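PDB 4OXI: enterobactin synthetase component F-related protein, which probably activates glycine with ATP as glycyl-adenylate, the adenylation step of a pathway that modifies lipopolysaccharide and gives resistance to antimicrobial peptides. Local coordinates for residues E138-A142 with T143-S147; E180-R183 with Q184-P187; I313-A316 with L317-T321. All coordinates share one frame; numbering follows the deposited sequence.

Contact 1 (E138-A142 with T143-S147); sequences ETLIA and TQCDS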
loop_
_atom_site.group_PDB
_atom_site.type_symbol
_atom_site.label_atom_id
_atom_site.label_comp_id
_atom_site.label_asym_id
_atom_site.label_seq_id
_atom_site.Cartn_x
_atom_site.Cartn_y
_atom_site.Cartn_z
ATOM N N GLU A 138 17.369 9.158 -4.046
ATOM C CA GLU A 138 16.603 9.301 -5.284
ATOM C C GLU A 138 15.158 9.696 -4.970
ATOM O O GLU A 138 14.576 10.555 -5.639
ATOM C CB GLU A 138 16.670 8.010 -6.118
ATOM C CG GLU A 138 16.176 8.141 -7.584
ATOM C CD GLU A 138 14.634 8.107 -7.747
ATOM O OE1 GLU A 138 14.125 8.627 -8.782
ATOM O OE2 GLU A 138 13.928 7.542 -6.861
ATOM N N THR A 139 14.592 9.096 -3.929
ATOM C CA THR A 139 13.218 9.409 -3.531
ATOM C C THR A 139 13.051 10.847 -3.029
ATOM O O THR A 139 12.124 11.544 -3.447
ATOM C CB THR A 139 12.724 8.447 -2.448
ATOM O OG1 THR A 139 12.700 7.119 -2.982
ATOM C CG2 THR A 139 11.319 8.837 -1.980
ATOM N N LEU A 140 13.944 11.287 -2.143
ATOM C CA LEU A 140 13.908 12.658 -1.623
ATOM C C LEU A 140 14.038 13.677 -2.748
ATOM O O LEU A 140 13.388 14.734 -2.743
ATOM C CB LEU A 140 15.043 12.874 -0.619
ATOM C CG LEU A 140 15.010 11.985 0.625
ATOM C CD1 LEU A 140 16.197 12.293 1.509
ATOM C CD2 LEU A 140 13.707 12.194 1.397
ATOM N N ILE A 141 14.882 13.357 -3.718
ATOM C CA ILE A 141 15.077 14.249 -4.846
ATOM C C ILE A 141 13.827 14.274 -5.721
ATOM O O ILE A 141 13.302 15.344 -6.026
ATOM C CB ILE A 141 16.303 13.851 -5.673
ATOM C CG1 ILE A 141 17.577 14.329 -4.976
ATOM C CG2 ILE A 141 16.229 14.473 -7.051
ATOM C CD1 ILE A 141 18.838 13.613 -5.467
ATOM N N ALA A 142 13.336 13.101 -6.103
ATOM C CA ALA A 142 12.160 13.031 -6.968
ATOM C C ALA A 142 10.930 13.706 -6.344
ATOM O O ALA A 142 10.124 14.311 -7.054
ATOM C CB ALA A 142 11.851 11.588 -7.336
ATOM N N THR A 143 10.791 13.609 -5.022
ATOM C CA THR A 143 9.636 14.194 -4.354
ATOM C C THR A 143 9.931 15.571 -3.739
ATOM O O THR A 143 9.094 16.110 -3.011
ATOM C CB THR A 143 9.093 13.268 -3.255
ATOM O OG1 THR A 143 10.104 13.071 -2.264
ATOM C CG2 THR A 143 8.703 11.918 -3.825
ATOM N N GLN A 144 11.106 16.134 -4.030
ATOM C CA GLN A 144 11.491 17.449 -3.505
ATOM C C GLN A 144 11.242 17.557 -2.007
ATOM O O GLN A 144 10.657 18.528 -1.540
ATOM C CB GLN A 144 10.738 18.599 -4.203
ATOM C CG GLN A 144 11.238 18.954 -5.600
ATOM C CD GLN A 144 10.445 18.260 -6.682
ATOM O OE1 GLN A 144 9.208 18.281 -6.674
ATOM N NE2 GLN A 144 11.150 17.622 -7.619
ATOM N N CYS A 145 11.692 16.562 -1.260
ATOM C CA CYS A 145 11.429 16.495 0.162
ATOM C C CYS A 145 12.745 16.579 0.916
ATOM O O CYS A 145 13.679 15.832 0.625
ATOM C CB CYS A 145 10.730 15.168 0.465
ATOM S SG CYS A 145 10.695 14.733 2.202
ATOM N N ASP A 146 12.839 17.489 1.875
ATOM C CA ASP A 146 14.059 17.575 2.668
ATOM C C ASP A 146 13.779 17.400 4.156
ATOM O O ASP A 146 14.535 17.905 4.981
ATOM C CB ASP A 146 14.772 18.907 2.422
ATOM C CG ASP A 146 13.951 20.108 2.867
ATOM O OD1 ASP A 146 12.782 19.932 3.302
ATOM O OD2 ASP A 146 14.477 21.244 2.776
ATOM N N SER A 147 12.684 16.718 4.494
ATOM C CA SER A 147 12.306 16.524 5.893
ATOM C C SER A 147 12.049 15.053 6.147
ATOM O O SER A 147 11.329 14.402 5.389
ATOM C CB SER A 147 11.060 17.338 6.234
ATOM O OG SER A 147 11.296 18.721 6.003
#
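T143 folds its hydroxyl back over the last turn of helix 133-142, bringing OG1 to 2.8 Å from T139 O, the same oxygen that takes the backbone N of T143 at 2.9 Å. The two donors approach T139 O from opposite faces of its carbonyl plane. With chi1 at 62°, OG1 stands between the backbone N and the carbonyl carbon, close enough to the helix to reach that oxygen, and T143 CG2 also rests 3.5 Å from T139 O. Beside this, L140 and C145 meet through methyl and sulfur, L140 CD2 lying 4.0 Å from C145 SG. A101 of strand 99-102 touches both of these side chains, and I125 of strand 123-126 touches T143 and C145. Q144, at positive phi, is the C-prime residue of a Schellman motif. C145 N reaches L140 O at 2.9 Å in the carbonyl plane and almost straight (168°), whereas Q144 N lies above the plane of the I141 carbonyl, 3.1 Å from I141 O. The carbonyls of T139, L140 and I141 thus find donors in T143, C145 and Q144, and the buried hydroxyl of T143 is satisfied by its own helix as the chain turns into strand 147-149.

Contact 2 (E180-R183 with Q184-P187); sequences EPLR and QQYP
Y186 N closes the last helical turn on L182 O at 2.8 Å, just where the backbone leaves helical angles. The side chains of the same two residues lie alongside each other and point the same way: L182 CD2 sits at the edge of the phenol ring, in its plane, 3.6 Å from Y186 CE2. Q185 CG lies over one face of that ring, offset toward the rim. The Y186 hydroxyl is anchored by S159 of helix 155-164, which also touches L182. On another side of the helix, E180 OE1 faces Q184 NE2 at 3.5 Å in a weak hydrogen bond; the side chains pass obliquely, amide and carboxylate planes 47° apart. Within 180-183, E180 OE2 takes R183 NE at 2.7 Å in a salt bridge, the arginine coming in from above the carboxylate plane. Its chain runs out extended and then bends at chi3 (-51°), which swings NE round to the glutamate; NH1 goes on to F191 O in strand 190-193. This is a short surface helix, with L182 and the Y186 ring turned to helix 155-164 and E180 and Q184 toward the surface, serving as the connection of a beta-alpha-beta unit between the parallel strands 170-173 and 190-193.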
loop_
_atom_site.group_PDB
_atom_site.type_symbol
_atom_site.label_atom_id
_atom_site.label_comp_id
_atom_site.label_asym_id
_atom_site.label_seq_id
_atom_site.Cartn_x
_atom_site.Cartn_y
_atom_site.Cartn_z
ATOM N N GLU A 180 21.512 13.910 19.838
ATOM C CA GLU A 180 22.690 14.722 20.159
ATOM C C GLU A 180 23.998 14.303 19.491
ATOM O O GLU A 180 24.675 15.150 18.919
ATOM C CB GLU A 180 22.872 14.882 21.671
ATOM C CG GLU A 180 22.127 16.080 22.238
ATOM C CD GLU A 180 22.460 17.379 21.504
ATOM O OE1 GLU A 180 23.665 17.656 21.258
ATOM O OE2 GLU A 180 21.507 18.122 21.172
ATOM N N PRO A 181 24.358 13.007 19.544
ATOM C CA PRO A 181 25.597 12.642 18.843
ATOM C C PRO A 181 25.540 12.918 17.341
ATOM O O PRO A 181 26.534 13.390 16.777
ATOM C CB PRO A 181 25.711 11.136 19.088
ATOM C CG PRO A 181 24.977 10.907 20.359
ATOM C CD PRO A 181 23.821 11.878 20.327
ATOM N N LEU A 182 24.414 12.628 16.694
ATOM C CA LEU A 182 24.326 12.844 15.255
ATOM C C LEU A 182 24.291 14.337 14.982
ATOM O O LEU A 182 24.844 14.798 13.987
ATOM C CB LEU A 182 23.117 12.137 14.644
ATOM C CG LEU A 182 23.227 10.619 14.497
ATOM C CD1 LEU A 182 21.863 10.015 14.284
ATOM C CD2 LEU A 182 24.107 10.266 13.341
ATOM N N ARG A 183 23.674 15.092 15.886
ATOM C CA ARG A 183 23.613 16.546 15.747
ATOM C C ARG A 183 25.013 17.148 15.678
ATOM O O ARG A 183 25.271 18.060 14.887
ATOM C CB ARG A 183 22.861 17.181 16.909
ATOM C CG ARG A 183 22.796 18.696 16.787
ATOM C CD ARG A 183 22.316 19.375 18.062
ATOM N NE ARG A 183 21.078 18.810 18.594
ATOM C CZ ARG A 183 19.865 19.108 18.144
ATOM N NH1 ARG A 183 19.713 19.944 17.126
ATOM N NH2 ARG A 183 18.803 18.559 18.705
ATOM N N GLN A 184 25.906 16.624 16.514
ATOM C CA GLN A 184 27.280 17.109 16.607
ATOM C C GLN A 184 28.077 16.623 15.417
ATOM O O GLN A 184 28.907 17.344 14.867
ATOM C CB GLN A 184 27.943 16.596 17.891
ATOM C CG GLN A 184 27.333 17.125 19.184
ATOM C CD GLN A 184 27.410 18.635 19.290
ATOM O OE1 GLN A 184 28.273 19.271 18.681
ATOM N NE2 GLN A 184 26.504 19.220 20.064
ATOM N N GLN A 185 27.822 15.387 15.020
ATOM C CA GLN A 185 28.550 14.815 13.907
ATOM C C GLN A 185 28.155 15.417 12.556
ATOM O O GLN A 185 28.992 15.512 11.654
ATOM C CB GLN A 185 28.392 13.292 13.896
ATOM C CG GLN A 185 29.118 12.611 12.744
ATOM C CD GLN A 185 28.893 11.109 12.727
ATOM O OE1 GLN A 185 28.178 10.564 13.577
ATOM N NE2 GLN A 185 29.502 10.430 11.758
ATOM N N TYR A 186 26.896 15.826 12.398
ATOM C CA TYR A 186 26.448 16.344 11.094
ATOM C C TYR A 186 25.871 17.765 11.146
ATOM O O TYR A 186 24.661 17.953 10.999
ATOM C CB TYR A 186 25.430 15.394 10.453
ATOM C CG TYR A 186 25.979 14.010 10.179
ATOM C CD1 TYR A 186 26.872 13.791 9.146
ATOM C CD2 TYR A 186 25.593 12.924 10.953
ATOM C CE1 TYR A 186 27.378 12.533 8.891
ATOM C CE2 TYR A 186 26.094 11.664 10.707
ATOM C CZ TYR A 186 26.986 11.477 9.675
ATOM O OH TYR A 186 27.495 10.226 9.428
ATOM N N PRO A 187 26.739 18.776 11.319
ATOM C CA PRO A 187 26.210 20.139 11.420
ATOM C C PRO A 187 25.720 20.631 10.068
ATOM O O PRO A 187 25.038 21.646 10.004
ATOM C CB PRO A 187 27.427 20.955 11.879
ATOM C CG PRO A 187 28.598 20.211 11.318
ATOM C CD PRO A 187 28.213 18.744 11.373
#

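Contact 3 (I313-A316 with L317-T321); sequences IELA and LQRQT
The Q318 amide lies against the backbone of the preceding turn: its CD is 3.6 Å from E314 O, and Q318 OE1 reaches along to 4.0 Å from L315 CA. The other flat group, the guanidinium of R319, is carried past its neighbour in the helix, and the aliphatic part of the side chain packs there. L315 and R319 run side by side in the same direction, with L315 CD1 4.0 Å from R319 CD. The chain then bends at chi3 (53°) and the charged end forms a salt bridge with E296 of helix 294-301. On a different side of the helix, I313 CG2 is 4.3 Å from L317 CD1, a loose apolar contact next to L344 and W348 of helix 342-352. At the end of the helix A316 O is gripped twice, both times by T321. T321 N arrives at 3.1 Å, nearly in line with the C=O bond, and T321 OG1 at 2.7 Å, well off that line (C=O...OG1 angle 118°). Q320, at positive phi, is the C-prime residue of a Schellman motif, its N bonded to L317 O at 3.1 Å. The carboxylate of E314 is engaged through both oxygens, by S504 and S506, far along the chain. E314 and R319 thus tie this helix outward to other parts of the fold, whereas its terminus is closed by its own chain, with A316 O taking both the amide and the hydroxyl of T321 and leaving that hydroxyl satisfied beside the A316 methyl.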
loop_
_atom_site.group_PDB
_atom_site.type_symbol
_atom_site.label_atom_id
_atom_site.label_comp_id
_atom_site.label_asym_id
_atom_site.label_seq_id
_atom_site.Cartn_x
_atom_site.Cartn_y
_atom_site.Cartn_z
ATOM N N ILE A 313 -3.493 -16.176 4.130
ATOM C CA ILE A 313 -4.328 -17.354 4.370
ATOM C C ILE A 313 -3.538 -18.630 4.131
ATOM O O ILE A 313 -3.638 -19.583 4.902
ATOM C CB ILE A 313 -5.564 -17.384 3.460
ATOM C CG1 ILE A 313 -6.372 -16.089 3.606
ATOM C CG2 ILE A 313 -6.425 -18.613 3.776
ATOM C CD1 ILE A 313 -7.433 -15.901 2.500
ATOM N N GLU A 314 -2.751 -18.649 3.060
ATOM C CA GLU A 314 -1.953 -19.827 2.741
ATOM C C GLU A 314 -0.945 -20.092 3.837
ATOM O O GLU A 314 -0.759 -21.232 4.271
ATOM C CB GLU A 314 -1.229 -19.639 1.416
ATOM C CG GLU A 314 -2.115 -19.869 0.220
ATOM C CD GLU A 314 -1.309 -20.113 -1.037
ATOM O OE1 GLU A 314 -1.692 -21.003 -1.833
ATOM O OE2 GLU A 314 -0.289 -19.415 -1.217
ATOM N N LEU A 315 -0.296 -19.024 4.281
ATOM C CA LEU A 315 0.670 -19.105 5.365
ATOM C C LEU A 315 0.039 -19.653 6.646
ATOM O O LEU A 315 0.609 -20.520 7.311
ATOM C CB LEU A 315 1.262 -17.728 5.621
ATOM C CG LEU A 315 2.203 -17.592 6.811
ATOM C CD1 LEU A 315 3.345 -18.604 6.730
ATOM C CD2 LEU A 315 2.755 -16.182 6.845
ATOM N N ALA A 316 -1.139 -19.147 6.992
ATOM C CA ALA A 316 -1.814 -19.608 8.194
ATOM C C ALA A 316 -2.137 -21.103 8.094
ATOM O O ALA A 316 -2.078 -21.817 9.096
ATOM C CB ALA A 316 -3.070 -18.795 8.446
ATOM N N LEU A 317 -2.462 -21.565 6.883
ATOM C CA LEU A 317 -2.735 -22.982 6.631
ATOM C C LEU A 317 -1.483 -23.841 6.732
ATOM O O LEU A 317 -1.536 -24.972 7.233
ATOM C CB LEU A 317 -3.382 -23.179 5.259
ATOM C CG LEU A 317 -4.855 -22.784 5.209
ATOM C CD1 LEU A 317 -5.380 -22.777 3.781
ATOM C CD2 LEU A 317 -5.671 -23.716 6.087
ATOM N N GLN A 318 -0.361 -23.310 6.250
ATOM C CA GLN A 318 0.908 -24.030 6.301
ATOM C C GLN A 318 1.341 -24.268 7.746
ATOM O O GLN A 318 1.927 -25.303 8.061
ATOM C CB GLN A 318 1.994 -23.285 5.508
ATOM C CG GLN A 318 1.848 -23.440 3.986
ATOM C CD GLN A 318 2.523 -22.325 3.177
ATOM O OE1 GLN A 318 3.333 -21.550 3.701
ATOM N NE2 GLN A 318 2.178 -22.242 1.890
ATOM N N ARG A 319 1.032 -23.318 8.622
ATOM C CA ARG A 319 1.392 -23.436 10.033
ATOM C C ARG A 319 0.354 -24.191 10.854
ATOM O O ARG A 319 0.462 -24.248 12.078
ATOM C CB ARG A 319 1.575 -22.049 10.642
ATOM C CG ARG A 319 2.599 -21.199 9.930
ATOM C CD ARG A 319 2.507 -19.771 10.414
ATOM N NE ARG A 319 2.587 -19.706 11.871
ATOM C CZ ARG A 319 3.733 -19.687 12.547
ATOM N NH1 ARG A 319 3.725 -19.621 13.875
ATOM N NH2 ARG A 319 4.887 -19.730 11.890
ATOM N N GLN A 320 -0.658 -24.740 10.182
ATOM C CA GLN A 320 -1.729 -25.489 10.842
ATOM C C GLN A 320 -2.420 -24.672 11.942
ATOM O O GLN A 320 -2.598 -25.158 13.055
ATOM C CB GLN A 320 -1.169 -26.800 11.413
ATOM C CG GLN A 320 -0.166 -27.500 10.478
ATOM C CD GLN A 320 0.517 -28.711 11.111
ATOM O OE1 GLN A 320 -0.015 -29.333 12.036
ATOM N NE2 GLN A 320 1.701 -29.048 10.609
ATOM N N THR A 321 -2.805 -23.433 11.627
ATOM C CA THR A 321 -3.419 -22.539 12.612
ATOM C C THR A 321 -4.839 -22.139 12.244
ATOM O O THR A 321 -5.490 -21.392 12.979
ATOM C CB THR A 321 -2.606 -21.231 12.805
ATOM O OG1 THR A 321 -2.359 -20.615 11.530
ATOM C CG2 THR A 321 -1.293 -21.505 13.497
#

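All three contacts finish a helix, and none touches another; contacts 1 and 2 have nearest atoms about 12 Å apart, while contacts 1 and 3 come within about 27 Å at their nearest atoms. Contacts 1 and 2 belong to the same five-stranded parallel sheet, the first leading into strand 147-149 and the second into strand 190-193 at its outer edge. Contact 3 serves a different sheet, between strands 305-308 and 332-336. Contacts 1 and 3, both partly buried, end in Schellman motifs with a threonine hydroxyl nearby; in contact 3 it shares the motif's own acceptor, in contact 1 it sits on a carbonyl just before. Contact 2, at the surface, shows a salt bridge within its own helix and a leucine at a tyrosine edge.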